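Long-range contacts in multisubunit Na+/H+ antiporter, E subunit (Anoxybacillus flavithermus, PDB 6Z16), which serves as a membrane subunit of an Mrp-type antiporter that probably exchanges sodium ions for protons across the cell membrane: residues Thr85-Ala89 with Ala132-Pro136; Asn8-Phe13 with Phe27-Tyr31; Pro94-Lys98 with Glu150-Met154; Phe3-Asn8 with Phe45-Tyr50. All coordinates share one frame; numbering follows the deposited sequence.

In the fold
Followed from the N terminus, the chain forms helices 3-18 and 24-40, which pack together at contact 2. Contact 4 closes the larger loop around it, bringing the start of helix 3-18 onto the loop before helix 51-79. Contact 2 is thus nested inside contact 4; the two share N8. Beyond the long helix 51-79, contacts 1 and 3 cross, since 94-98 falls between the two segments of contact 1 and 150-154 comes after both. Contact 1 pairs the start of strand 89-94 with the end of strand 127-132, and contact 3 lays the loop after strand 89-94 on helix 141-156. Contacts 1 and 4 lie about 45 Å apart, centre to centre.

Contact 1 (Thr85-Ala89 with Ala132-Pro136); sequences TIQPA and ALNSP
A89 and A132 form an antiparallel hydrogen-bonded pair at one end of the three-stranded sheet, where strand 89-94 begins and strand 127-132 finishes. Three backbone bonds cross the contact, two of them weak. A89 N donates to A132 O at 2.9 Å, and the return bond from A132 N to A89 O is weak because its N-H points well off the acceptor. Further along, where neither segment is regular strand, S135 N reaches Q87 O in a third, also weak and bent, bond, and N134 CA lies 3.4 Å from Q87 O in a CA-H...O contact.

Apolar contacts flank the pair. The CB atoms of A89 and A132 lie on the same face of the sheet, 3.9 Å apart. On the I86 side, the CD1 atoms of I86 and L133 approach to 4.3 Å, and both I86 and N134 lean on V78 of helix 51-79, joining the sheet end to the long helix. W104 of the neighbouring antiporter chain packs on I86 and P88, so the same corner also meets another subunit.

Polar side chains meet carbon rather than each other. The side chain of N134 crosses that of I86 at about a right angle, with N134 OD1 3.4 Å from I86 CG2. S135 keeps OG anti to its own nitrogen (chi1 180°), a setting that lays OG 3.7 Å from A89 CB.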
loop_
_atom_site.group_PDB
_atom_site.type_symbol
_atom_site.label_atom_id
_atom_site.label_comp_id
_atom_site.label_asym_id
_atom_site.label_seq_id
_atom_site.Cartn_x
_atom_site.Cartn_y
_atom_site.Cartn_z
ATOM N N THR E 85 50.214 -24.695 -9.351
ATOM C CA THR E 85 50.406 -23.515 -10.183
ATOM C C THR E 85 50.131 -22.194 -9.473
ATOM O O THR E 85 50.617 -21.156 -9.934
ATOM C CB THR E 85 49.518 -23.607 -11.430
ATOM O OG1 THR E 85 48.148 -23.744 -11.033
ATOM C CG2 THR E 85 49.919 -24.796 -12.291
ATOM N N ILE E 86 49.382 -22.196 -8.373
ATOM C CA ILE E 86 48.932 -20.942 -7.782
ATOM C C ILE E 86 50.055 -20.296 -6.976
ATOM O O ILE E 86 51.024 -20.941 -6.572
ATOM C CB ILE E 86 47.676 -21.163 -6.923
ATOM C CG1 ILE E 86 47.963 -22.164 -5.807
ATOM C CG2 ILE E 86 46.525 -21.633 -7.788
ATOM C CD1 ILE E 86 46.833 -22.314 -4.824
ATOM N N GLN E 87 49.923 -18.984 -6.769
ATOM C CA GLN E 87 50.873 -18.147 -6.044
ATOM C C GLN E 87 50.107 -17.231 -5.097
ATOM O O GLN E 87 49.387 -16.336 -5.555
ATOM C CB GLN E 87 51.715 -17.315 -7.013
ATOM C CG GLN E 87 52.678 -18.111 -7.873
ATOM C CD GLN E 87 53.806 -18.721 -7.070
ATOM O OE1 GLN E 87 53.830 -19.925 -6.821
ATOM N NE2 GLN E 87 54.764 -17.892 -6.676
ATOM N N PRO E 88 50.232 -17.410 -3.788
ATOM C CA PRO E 88 49.408 -16.641 -2.851
ATOM C C PRO E 88 49.948 -15.234 -2.641
ATOM O O PRO E 88 51.110 -14.933 -2.917
ATOM C CB PRO E 88 49.506 -17.455 -1.560
ATOM C CG PRO E 88 50.867 -18.056 -1.634
ATOM C CD PRO E 88 51.121 -18.354 -3.089
ATOM N N ALA E 89 49.075 -14.368 -2.130
ATOM C CA ALA E 89 49.489 -13.014 -1.786
ATOM C C ALA E 89 48.567 -12.462 -0.710
ATOM O O ALA E 89 47.399 -12.834 -0.632
ATOM C CB ALA E 89 49.473 -12.096 -3.013
ATOM N N ALA E 132 45.007 -12.392 -2.046
ATOM C CA ALA E 132 44.887 -12.785 -3.438
ATOM C C ALA E 132 45.286 -14.240 -3.630
ATOM O O ALA E 132 46.325 -14.688 -3.131
ATOM C CB ALA E 132 45.762 -11.899 -4.321
ATOM N N LEU E 133 44.465 -14.966 -4.389
ATOM C CA LEU E 133 44.717 -16.377 -4.657
ATOM C C LEU E 133 45.845 -16.570 -5.664
ATOM O O LEU E 133 46.722 -17.414 -5.466
ATOM C CB LEU E 133 43.438 -17.043 -5.155
ATOM C CG LEU E 133 43.538 -18.539 -5.411
ATOM C CD1 LEU E 133 43.918 -19.233 -4.135
ATOM C CD2 LEU E 133 42.219 -19.078 -5.928
ATOM N N ASN E 134 45.825 -15.813 -6.757
ATOM C CA ASN E 134 46.887 -15.823 -7.757
ATOM C C ASN E 134 47.599 -14.479 -7.729
ATOM O O ASN E 134 46.992 -13.447 -8.030
ATOM C CB ASN E 134 46.331 -16.099 -9.153
ATOM C CG ASN E 134 45.951 -17.544 -9.352
ATOM O OD1 ASN E 134 46.681 -18.447 -8.947
ATOM N ND2 ASN E 134 44.803 -17.775 -9.977
ATOM N N SER E 135 48.889 -14.493 -7.379
ATOM C CA SER E 135 49.602 -13.225 -7.220
ATOM C C SER E 135 49.930 -12.553 -8.556
ATOM O O SER E 135 49.511 -11.398 -8.752
ATOM C CB SER E 135 50.824 -13.416 -6.311
ATOM O OG SER E 135 51.530 -12.200 -6.145
ATOM N N PRO E 136 50.647 -13.179 -9.514
ATOM C CA PRO E 136 50.967 -12.420 -10.733
ATOM C C PRO E 136 49.809 -12.306 -11.704
ATOM O O PRO E 136 49.861 -11.453 -12.600
ATOM C CB PRO E 136 52.119 -13.213 -11.355
ATOM C CG PRO E 136 51.817 -14.581 -10.999
ATOM C CD PRO E 136 51.211 -14.547 -9.630
#

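Contact 2 (Asn8-Phe13 with Phe27-Tyr31); sequences NVILAF and FLVGY
N8 ND2 donates to Y31 O at 3.2 Å, on a lone pair in the carbonyl plane, and thereby ties two helices of a probably transmembrane hairpin, 3-18 and 24-40. Their short axis segments run at 123° and come within 8.0 Å. Such closeness rests on small residues at the crossing: the CA atoms of A12 and G30 are 4.2 Å apart, and glycine puts no side chain between the backbones.

The amide of N8 also lies flat on the phenol ring of Y31, the planes 15° apart, with OD1 3.4 Å above the ring and displaced toward its rim. Beyond the two helices, Y50 OH pairs with N8 OD1, and the Y31 hydroxyl is bonded to that of Y50 as well. Without the amide, as with an alanine at this position, the Y31 carbonyl would probably lose its donor, the Y50 hydroxyl a partner and one face of the Y31 ring its cover.

Toward F27 the contact turns apolar. F27 holds CG anti to its backbone N (chi1 -178°), which swings the ring across to A12, where CE1 is 3.6 Å from A12 CB. The same F27 CE1 lies 3.9 Å from CE1 of the F13 ring.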
loop_
_atom_site.group_PDB
_atom_site.type_symbol
_atom_site.label_atom_id
_atom_site.label_comp_id
_atom_site.label_asym_id
_atom_site.label_seq_id
_atom_site.Cartn_x
_atom_site.Cartn_y
_atom_site.Cartn_z
ATOM N N ASN E 8 6.912 10.627 -2.394
ATOM C CA ASN E 8 6.164 10.097 -3.528
ATOM C C ASN E 8 5.071 9.134 -3.069
ATOM O O ASN E 8 3.970 9.121 -3.638
ATOM C CB ASN E 8 7.135 9.413 -4.489
ATOM C CG ASN E 8 6.647 9.395 -5.927
ATOM O OD1 ASN E 8 7.442 9.217 -6.845
ATOM N ND2 ASN E 8 5.346 9.561 -6.134
ATOM N N VAL E 9 5.348 8.344 -2.026
ATOM C CA VAL E 9 4.330 7.435 -1.494
ATOM C C VAL E 9 3.171 8.213 -0.874
ATOM O O VAL E 9 1.994 7.894 -1.104
ATOM C CB VAL E 9 4.965 6.451 -0.493
ATOM C CG1 VAL E 9 3.901 5.636 0.224
ATOM C CG2 VAL E 9 5.898 5.507 -1.216
ATOM N N ILE E 10 3.471 9.274 -0.122
ATOM C CA ILE E 10 2.369 9.998 0.504
ATOM C C ILE E 10 1.632 10.875 -0.510
ATOM O O ILE E 10 0.437 11.130 -0.343
ATOM C CB ILE E 10 2.842 10.787 1.745
ATOM C CG1 ILE E 10 3.880 11.866 1.422
ATOM C CG2 ILE E 10 3.394 9.836 2.796
ATOM C CD1 ILE E 10 3.324 13.278 1.299
ATOM N N LEU E 11 2.292 11.318 -1.590
ATOM C CA LEU E 11 1.548 11.978 -2.663
ATOM C C LEU E 11 0.647 11.004 -3.408
ATOM O O LEU E 11 -0.433 11.393 -3.863
ATOM C CB LEU E 11 2.484 12.668 -3.652
ATOM C CG LEU E 11 3.171 13.960 -3.217
ATOM C CD1 LEU E 11 4.075 14.460 -4.316
ATOM C CD2 LEU E 11 2.148 15.010 -2.871
ATOM N N ALA E 12 1.061 9.741 -3.535
ATOM C CA ALA E 12 0.146 8.731 -4.058
ATOM C C ALA E 12 -1.029 8.496 -3.116
ATOM O O ALA E 12 -2.152 8.256 -3.576
ATOM C CB ALA E 12 0.896 7.429 -4.316
ATOM N N PHE E 13 -0.790 8.582 -1.803
ATOM C CA PHE E 13 -1.885 8.513 -0.833
ATOM C C PHE E 13 -2.853 9.682 -0.991
ATOM O O PHE E 13 -4.075 9.501 -0.918
ATOM C CB PHE E 13 -1.330 8.487 0.591
ATOM C CG PHE E 13 -0.711 7.180 0.984
ATOM C CD1 PHE E 13 -1.008 6.017 0.296
ATOM C CD2 PHE E 13 0.177 7.119 2.046
ATOM C CE1 PHE E 13 -0.436 4.815 0.664
ATOM C CE2 PHE E 13 0.754 5.926 2.416
ATOM C CZ PHE E 13 0.449 4.772 1.725
ATOM N N PHE E 27 -3.091 3.717 -6.926
ATOM C CA PHE E 27 -1.807 3.956 -6.277
ATOM C C PHE E 27 -0.689 4.098 -7.301
ATOM O O PHE E 27 0.176 4.967 -7.160
ATOM C CB PHE E 27 -1.489 2.833 -5.291
ATOM C CG PHE E 27 -0.200 3.029 -4.548
ATOM C CD1 PHE E 27 -0.120 3.936 -3.507
ATOM C CD2 PHE E 27 0.933 2.313 -4.895
ATOM C CE1 PHE E 27 1.065 4.125 -2.819
ATOM C CE2 PHE E 27 2.122 2.500 -4.216
ATOM C CZ PHE E 27 2.187 3.408 -3.176
ATOM N N LEU E 28 -0.702 3.270 -8.350
ATOM C CA LEU E 28 0.310 3.397 -9.397
ATOM C C LEU E 28 0.137 4.679 -10.200
ATOM O O LEU E 28 1.132 5.320 -10.566
ATOM C CB LEU E 28 0.285 2.181 -10.323
ATOM C CG LEU E 28 1.199 0.995 -9.995
ATOM C CD1 LEU E 28 0.773 0.216 -8.772
ATOM C CD2 LEU E 28 1.301 0.073 -11.198
ATOM N N VAL E 29 -1.113 5.074 -10.475
ATOM C CA VAL E 29 -1.366 6.329 -11.190
ATOM C C VAL E 29 -0.883 7.521 -10.369
ATOM O O VAL E 29 -0.175 8.404 -10.877
ATOM C CB VAL E 29 -2.859 6.452 -11.549
ATOM C CG1 VAL E 29 -3.159 7.821 -12.116
ATOM C CG2 VAL E 29 -3.246 5.398 -12.560
ATOM N N GLY E 30 -1.219 7.539 -9.077
ATOM C CA GLY E 30 -0.749 8.598 -8.205
ATOM C C GLY E 30 0.750 8.584 -7.994
ATOM O O GLY E 30 1.359 9.641 -7.821
ATOM N N TYR E 31 1.371 7.403 -8.054
ATOM C CA TYR E 31 2.821 7.326 -7.930
ATOM C C TYR E 31 3.509 7.888 -9.166
ATOM O O TYR E 31 4.545 8.547 -9.054
ATOM C CB TYR E 31 3.256 5.882 -7.685
ATOM C CG TYR E 31 4.741 5.746 -7.445
ATOM C CD1 TYR E 31 5.294 6.087 -6.219
ATOM C CD2 TYR E 31 5.593 5.300 -8.450
ATOM C CE1 TYR E 31 6.651 5.975 -5.994
ATOM C CE2 TYR E 31 6.954 5.191 -8.235
ATOM C CZ TYR E 31 7.475 5.530 -7.004
ATOM O OH TYR E 31 8.826 5.423 -6.778
#

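Contact 3 (Pro94-Lys98 with Glu150-Met154); sequences PTELK and EKTIM
L97 and M154 mark the closest backbone approach, their CA atoms 7.7 Å apart, as the irregular segment 94-98, leading from strand 89-94 toward helix 100-111, passes beside residues 150-154 of helix 141-156. No hydrogen bond spans the gap; side chains, one of them against backbone, make the contact.

L97 carries the apolar part. Its two methyls divide the helix surface between them: CD2 meets I153 CG2 at 3.8 Å, the two side chains crossing at about a right angle, while CD1 lies 3.7 Å from M154 CE. The same CD1 rests against the acidic side chain of E150, close to both CB and OE1. L106 and E102 of helix 100-111 also touch L97 and I153.

M154 bends at its second torsion (chi2 -67°), and the terminal methyl is carried to the backbone of E96, where CE stands 3.6 Å from E96 O and also touches E96 CB. This thioether methyl therefore covers peptide and leucine together.

E150 takes the crowded position between its backbone N and carbonyl carbon (chi1 72°), then runs extended and sends its carboxylate toward E96. There OE2 of E150 comes 3.5 Å from OE1 of E96, the two carboxylate planes almost perpendicular at 84°.

Both oxygens are acceptors, so this is a like-charge approach and not a hydrogen bond as modelled. The pairing may raise the proton affinity of one carboxylate if no counter-charge screens it. The attraction across the contact is supplied by the apolar meetings of L97 with I153 and M154.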
loop_
_atom_site.group_PDB
_atom_site.type_symbol
_atom_site.label_atom_id
_atom_site.label_comp_id
_atom_site.label_asym_id
_atom_site.label_seq_id
_atom_site.Cartn_x
_atom_site.Cartn_y
_atom_site.Cartn_z
ATOM N N PRO E 94 44.591 1.179 -0.131
ATOM C CA PRO E 94 44.028 2.362 0.521
ATOM C C PRO E 94 42.551 2.506 0.201
ATOM O O PRO E 94 42.040 1.971 -0.784
ATOM C CB PRO E 94 44.840 3.515 -0.069
ATOM C CG PRO E 94 45.273 3.010 -1.396
ATOM C CD PRO E 94 45.509 1.537 -1.224
ATOM N N THR E 95 41.861 3.245 1.063
ATOM C CA THR E 95 40.414 3.357 0.990
ATOM C C THR E 95 40.022 4.803 1.255
ATOM O O THR E 95 40.593 5.457 2.133
ATOM C CB THR E 95 39.741 2.418 2.004
ATOM O OG1 THR E 95 40.273 1.097 1.850
ATOM C CG2 THR E 95 38.241 2.344 1.776
ATOM N N GLU E 96 39.070 5.307 0.473
ATOM C CA GLU E 96 38.487 6.623 0.686
ATOM C C GLU E 96 37.098 6.543 1.296
ATOM O O GLU E 96 36.490 7.582 1.569
ATOM C CB GLU E 96 38.423 7.396 -0.639
ATOM C CG GLU E 96 39.780 7.761 -1.241
ATOM C CD GLU E 96 40.367 6.653 -2.096
ATOM O OE1 GLU E 96 39.697 5.615 -2.275
ATOM O OE2 GLU E 96 41.499 6.820 -2.591
ATOM N N LEU E 97 36.595 5.336 1.530
ATOM C CA LEU E 97 35.212 5.123 1.930
ATOM C C LEU E 97 35.074 5.339 3.432
ATOM O O LEU E 97 35.895 4.848 4.213
ATOM C CB LEU E 97 34.761 3.710 1.544
ATOM C CG LEU E 97 34.380 3.344 0.098
ATOM C CD1 LEU E 97 35.569 3.284 -0.848
ATOM C CD2 LEU E 97 33.679 2.004 0.073
ATOM N N LYS E 98 34.030 6.063 3.837
ATOM C CA LYS E 98 33.917 6.549 5.206
ATOM C C LYS E 98 32.905 5.772 6.036
ATOM O O LYS E 98 33.258 5.257 7.099
ATOM C CB LYS E 98 33.564 8.040 5.195
ATOM C CG LYS E 98 34.577 8.884 4.463
ATOM C CD LYS E 98 35.919 8.845 5.157
ATOM C CE LYS E 98 36.893 9.784 4.481
ATOM N NZ LYS E 98 37.253 9.291 3.127
ATOM N N GLU E 150 34.666 0.628 -6.238
ATOM C CA GLU E 150 34.504 1.681 -5.247
ATOM C C GLU E 150 34.133 3.012 -5.885
ATOM O O GLU E 150 33.544 3.852 -5.207
ATOM C CB GLU E 150 35.762 1.818 -4.390
ATOM C CG GLU E 150 36.971 2.414 -5.062
ATOM C CD GLU E 150 38.187 2.380 -4.155
ATOM O OE1 GLU E 150 38.098 1.771 -3.070
ATOM O OE2 GLU E 150 39.219 2.983 -4.509
ATOM N N LYS E 151 34.403 3.197 -7.180
ATOM C CA LYS E 151 33.861 4.346 -7.901
ATOM C C LYS E 151 32.342 4.269 -7.996
ATOM O O LYS E 151 31.639 5.265 -7.766
ATOM C CB LYS E 151 34.477 4.414 -9.297
ATOM C CG LYS E 151 34.086 5.634 -10.103
ATOM C CD LYS E 151 34.649 5.535 -11.511
ATOM C CE LYS E 151 36.157 5.725 -11.515
ATOM N NZ LYS E 151 36.707 5.725 -12.896
ATOM N N THR E 152 31.821 3.084 -8.326
ATOM C CA THR E 152 30.375 2.898 -8.376
ATOM C C THR E 152 29.749 3.038 -6.989
ATOM O O THR E 152 28.652 3.596 -6.856
ATOM C CB THR E 152 30.052 1.539 -8.994
ATOM O OG1 THR E 152 30.773 1.404 -10.223
ATOM C CG2 THR E 152 28.579 1.436 -9.318
ATOM N N ILE E 153 30.461 2.597 -5.949
ATOM C CA ILE E 153 29.979 2.740 -4.575
ATOM C C ILE E 153 29.986 4.207 -4.140
ATOM O O ILE E 153 29.081 4.658 -3.424
ATOM C CB ILE E 153 30.808 1.829 -3.645
ATOM C CG1 ILE E 153 30.459 0.362 -3.914
ATOM C CG2 ILE E 153 30.598 2.137 -2.178
ATOM C CD1 ILE E 153 31.363 -0.624 -3.238
ATOM N N MET E 154 30.975 4.984 -4.595
ATOM C CA MET E 154 30.968 6.425 -4.346
ATOM C C MET E 154 29.802 7.111 -5.045
ATOM O O MET E 154 29.184 8.020 -4.480
ATOM C CB MET E 154 32.285 7.059 -4.795
ATOM C CG MET E 154 33.473 6.802 -3.892
ATOM S SD MET E 154 33.321 7.576 -2.278
ATOM C CE MET E 154 34.747 6.881 -1.457
#

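Contact 4 (Phe3-Asn8 with Phe45-Tyr50); sequences FQILLN and FHSRFY. With PTY (phosphatidylethanolamine), chain B.
Q4 and F45 meet in a CH-pi contact where the loop between helices 24-40 and 51-79 docks onto the N-terminal turns of helix 3-18, beside a phosphatidylethanolamine pocket that F3, L7, F45 and H46 help to line. From the helix Q4 sets out with CB 4.0 Å from Y50 CD1. Its CG then sits over one face of the F45 ring, 3.9 Å from the centroid and 18° off the normal. Beyond CG the chain runs extended into the loop, where NE2 donates to R48 O at 2.8 Å from above the carbonyl plane. The other branch of the amide, OE1, lies 3.3 Å from Y50 CB, near the plane of that ring. Were this glutamine cut back to an alanine, the R48 carbonyl would be likely to lose its donor and the F45 face to gain a gap.

F3 CD2 and L7 CD1 both meet the rim of F45. I5 CG1 lies 3.6 Å from Y50 CD2. At the end of Y50, OH bonds to N8 OD1; the modelled 2.4 Å is implausibly short, so the pairing and not its length is to be relied on. F3 and I5 pack in addition on a second copy of this protein.

The opposite face of F45 is covered by the lipid, whose C5 lies over it, and the lipid amine N1 makes a weak hydrogen bond of 3.5 Å to H46 ND1.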
loop_
_atom_site.group_PDB
_atom_site.type_symbol
_atom_site.label_atom_id
_atom_site.label_comp_id
_atom_site.label_asym_id
_atom_site.label_seq_id
_atom_site.Cartn_x
_atom_site.Cartn_y
_atom_site.Cartn_z
ATOM N N PHE E 3 13.676 10.218 1.690
ATOM C CA PHE E 3 12.634 11.206 1.927
ATOM C C PHE E 3 11.831 11.466 0.664
ATOM O O PHE E 3 10.613 11.639 0.726
ATOM C CB PHE E 3 13.257 12.496 2.443
ATOM C CG PHE E 3 12.262 13.561 2.764
ATOM C CD1 PHE E 3 11.445 13.448 3.872
ATOM C CD2 PHE E 3 12.164 14.694 1.980
ATOM C CE1 PHE E 3 10.530 14.434 4.182
ATOM C CE2 PHE E 3 11.259 15.688 2.288
ATOM C CZ PHE E 3 10.438 15.557 3.387
ATOM N N GLN E 4 12.494 11.453 -0.490
ATOM C CA GLN E 4 11.794 11.633 -1.752
ATOM C C GLN E 4 10.915 10.436 -2.062
ATOM O O GLN E 4 9.818 10.591 -2.610
ATOM C CB GLN E 4 12.800 11.837 -2.867
ATOM C CG GLN E 4 13.756 12.958 -2.609
ATOM C CD GLN E 4 14.750 13.086 -3.715
ATOM O OE1 GLN E 4 14.659 12.384 -4.716
ATOM N NE2 GLN E 4 15.743 13.937 -3.529
ATOM N N ILE E 5 11.365 9.236 -1.698
ATOM C CA ILE E 5 10.559 8.048 -1.942
ATOM C C ILE E 5 9.337 8.049 -1.037
ATOM O O ILE E 5 8.219 7.761 -1.481
ATOM C CB ILE E 5 11.403 6.781 -1.751
ATOM C CG1 ILE E 5 12.644 6.835 -2.632
ATOM C CG2 ILE E 5 10.601 5.559 -2.127
ATOM C CD1 ILE E 5 13.617 5.727 -2.371
ATOM N N LEU E 6 9.526 8.420 0.233
ATOM C CA LEU E 6 8.408 8.545 1.165
ATOM C C LEU E 6 7.446 9.643 0.730
ATOM O O LEU E 6 6.223 9.514 0.885
ATOM C CB LEU E 6 8.939 8.835 2.569
ATOM C CG LEU E 6 7.891 8.986 3.667
ATOM C CD1 LEU E 6 7.179 7.676 3.930
ATOM C CD2 LEU E 6 8.512 9.540 4.921
ATOM N N LEU E 7 7.984 10.712 0.146
ATOM C CA LEU E 7 7.162 11.826 -0.289
ATOM C C LEU E 7 6.334 11.436 -1.505
ATOM O O LEU E 7 5.169 11.826 -1.620
ATOM C CB LEU E 7 8.065 13.019 -0.580
ATOM C CG LEU E 7 7.461 14.414 -0.471
ATOM C CD1 LEU E 7 8.546 15.358 -0.038
ATOM C CD2 LEU E 7 6.857 14.888 -1.766
ATOM N N ASN E 8 6.912 10.627 -2.394
ATOM C CA ASN E 8 6.164 10.097 -3.528
ATOM C C ASN E 8 5.071 9.134 -3.069
ATOM O O ASN E 8 3.970 9.121 -3.638
ATOM C CB ASN E 8 7.135 9.413 -4.489
ATOM C CG ASN E 8 6.647 9.395 -5.927
ATOM O OD1 ASN E 8 7.442 9.217 -6.845
ATOM N ND2 ASN E 8 5.346 9.561 -6.134
ATOM N N PHE E 45 15.361 19.736 -3.018
ATOM C CA PHE E 45 16.053 18.624 -2.391
ATOM C C PHE E 45 17.562 18.804 -2.521
ATOM O O PHE E 45 18.055 19.624 -3.300
ATOM C CB PHE E 45 15.608 17.307 -3.015
ATOM C CG PHE E 45 14.153 17.022 -2.826
ATOM C CD1 PHE E 45 13.676 16.573 -1.609
ATOM C CD2 PHE E 45 13.256 17.209 -3.863
ATOM C CE1 PHE E 45 12.334 16.312 -1.427
ATOM C CE2 PHE E 45 11.908 16.948 -3.688
ATOM C CZ PHE E 45 11.449 16.500 -2.471
ATOM N N HIS E 46 18.301 18.030 -1.736
ATOM C CA HIS E 46 19.740 18.217 -1.660
ATOM C C HIS E 46 20.545 17.115 -2.325
ATOM O O HIS E 46 21.592 17.403 -2.906
ATOM C CB HIS E 46 20.180 18.343 -0.197
ATOM C CG HIS E 46 19.658 19.570 0.483
ATOM N ND1 HIS E 46 18.451 19.597 1.147
ATOM C CD2 HIS E 46 20.175 20.816 0.593
ATOM C CE1 HIS E 46 18.249 20.805 1.642
ATOM N NE2 HIS E 46 19.281 21.564 1.319
ATOM N N SER E 47 20.091 15.864 -2.261
ATOM C CA SER E 47 20.940 14.754 -2.691
ATOM C C SER E 47 20.889 14.521 -4.199
ATOM O O SER E 47 21.858 14.803 -4.910
ATOM C CB SER E 47 20.535 13.488 -1.932
ATOM O OG SER E 47 19.193 13.138 -2.230
ATOM N N ARG E 48 19.740 14.069 -4.705
ATOM C CA ARG E 48 19.623 13.525 -6.055
ATOM C C ARG E 48 18.165 13.229 -6.352
ATOM O O ARG E 48 17.416 12.876 -5.440
ATOM C CB ARG E 48 20.451 12.236 -6.195
ATOM C CG ARG E 48 20.499 11.594 -7.585
ATOM C CD ARG E 48 21.170 12.510 -8.594
ATOM N NE ARG E 48 21.392 11.871 -9.888
ATOM C CZ ARG E 48 21.849 12.514 -10.957
ATOM N NH1 ARG E 48 22.124 13.810 -10.884
ATOM N NH2 ARG E 48 22.036 11.867 -12.098
ATOM N N PHE E 49 17.748 13.371 -7.605
ATOM C CA PHE E 49 16.474 12.809 -8.017
ATOM C C PHE E 49 16.539 11.288 -7.912
ATOM O O PHE E 49 17.458 10.658 -8.438
ATOM C CB PHE E 49 16.139 13.257 -9.434
ATOM C CG PHE E 49 14.828 12.756 -9.924
ATOM C CD1 PHE E 49 13.658 13.188 -9.340
ATOM C CD2 PHE E 49 14.760 11.882 -10.988
ATOM C CE1 PHE E 49 12.440 12.728 -9.786
ATOM C CE2 PHE E 49 13.544 11.429 -11.449
ATOM C CZ PHE E 49 12.383 11.851 -10.845
ATOM N N TYR E 50 15.552 10.698 -7.233
ATOM C CA TYR E 50 15.746 9.415 -6.569
ATOM C C TYR E 50 15.786 8.213 -7.501
ATOM O O TYR E 50 15.951 7.095 -7.004
ATOM C CB TYR E 50 14.658 9.185 -5.516
ATOM C CG TYR E 50 13.270 8.869 -6.031
ATOM C CD1 TYR E 50 12.385 9.877 -6.358
ATOM C CD2 TYR E 50 12.827 7.554 -6.124
ATOM C CE1 TYR E 50 11.116 9.585 -6.805
ATOM C CE2 TYR E 50 11.572 7.258 -6.567
ATOM C CZ TYR E 50 10.719 8.272 -6.904
ATOM O OH TYR E 50 9.459 7.958 -7.344
HETATM C C1 PTY B . 9.302 19.982 1.678
HETATM C C2 PTY B . 14.945 17.327 2.148
HETATM C C3 PTY B . 14.941 18.850 2.392
HETATM O O4 PTY B . 9.041 19.077 2.774
HETATM C C5 PTY B . 10.911 19.748 -0.261
HETATM C C6 PTY B . 9.767 19.141 0.514
HETATM O O7 PTY B . 8.645 18.690 -0.328
HETATM C C8 PTY B . 7.797 19.561 -0.923
HETATM O O10 PTY B . 8.038 20.720 -1.133
HETATM C C11 PTY B . 6.507 18.886 -1.276
HETATM C C12 PTY B . 5.969 18.063 -0.115
HETATM C C13 PTY B . 4.561 18.439 0.303
HETATM C C14 PTY B . 3.500 18.151 -0.741
HETATM C C15 PTY B . 2.088 18.401 -0.242
HETATM C C16 PTY B . 1.711 17.538 0.949
HETATM C C17 PTY B . 0.375 17.895 1.580
HETATM C C18 PTY B . -0.821 17.712 0.659
HETATM C C19 PTY B . -2.157 18.010 1.321
HETATM C C20 PTY B . -2.435 17.162 2.552
HETATM C C30 PTY B . 8.136 19.446 3.679
HETATM C C31 PTY B . 7.996 18.402 4.747
HETATM O O30 PTY B . 7.526 20.478 3.635
HETATM C C32 PTY B . 7.048 17.273 4.368
HETATM C C33 PTY B . 5.604 17.732 4.253
HETATM C C34 PTY B . 4.590 16.598 4.288
HETATM C C35 PTY B . 3.150 17.077 4.377
HETATM C C36 PTY B . 2.140 15.964 4.593
HETATM C C37 PTY B . 2.321 15.217 5.906
HETATM P P1 PTY B . 13.006 20.213 1.172
HETATM O O11 PTY B . 13.558 19.274 2.326
HETATM O O12 PTY B . 14.074 20.528 0.392
HETATM O O13 PTY B . 12.308 21.302 1.702
HETATM O O14 PTY B . 12.137 19.338 0.380
HETATM N N1 PTY B . 16.168 16.960 1.434
#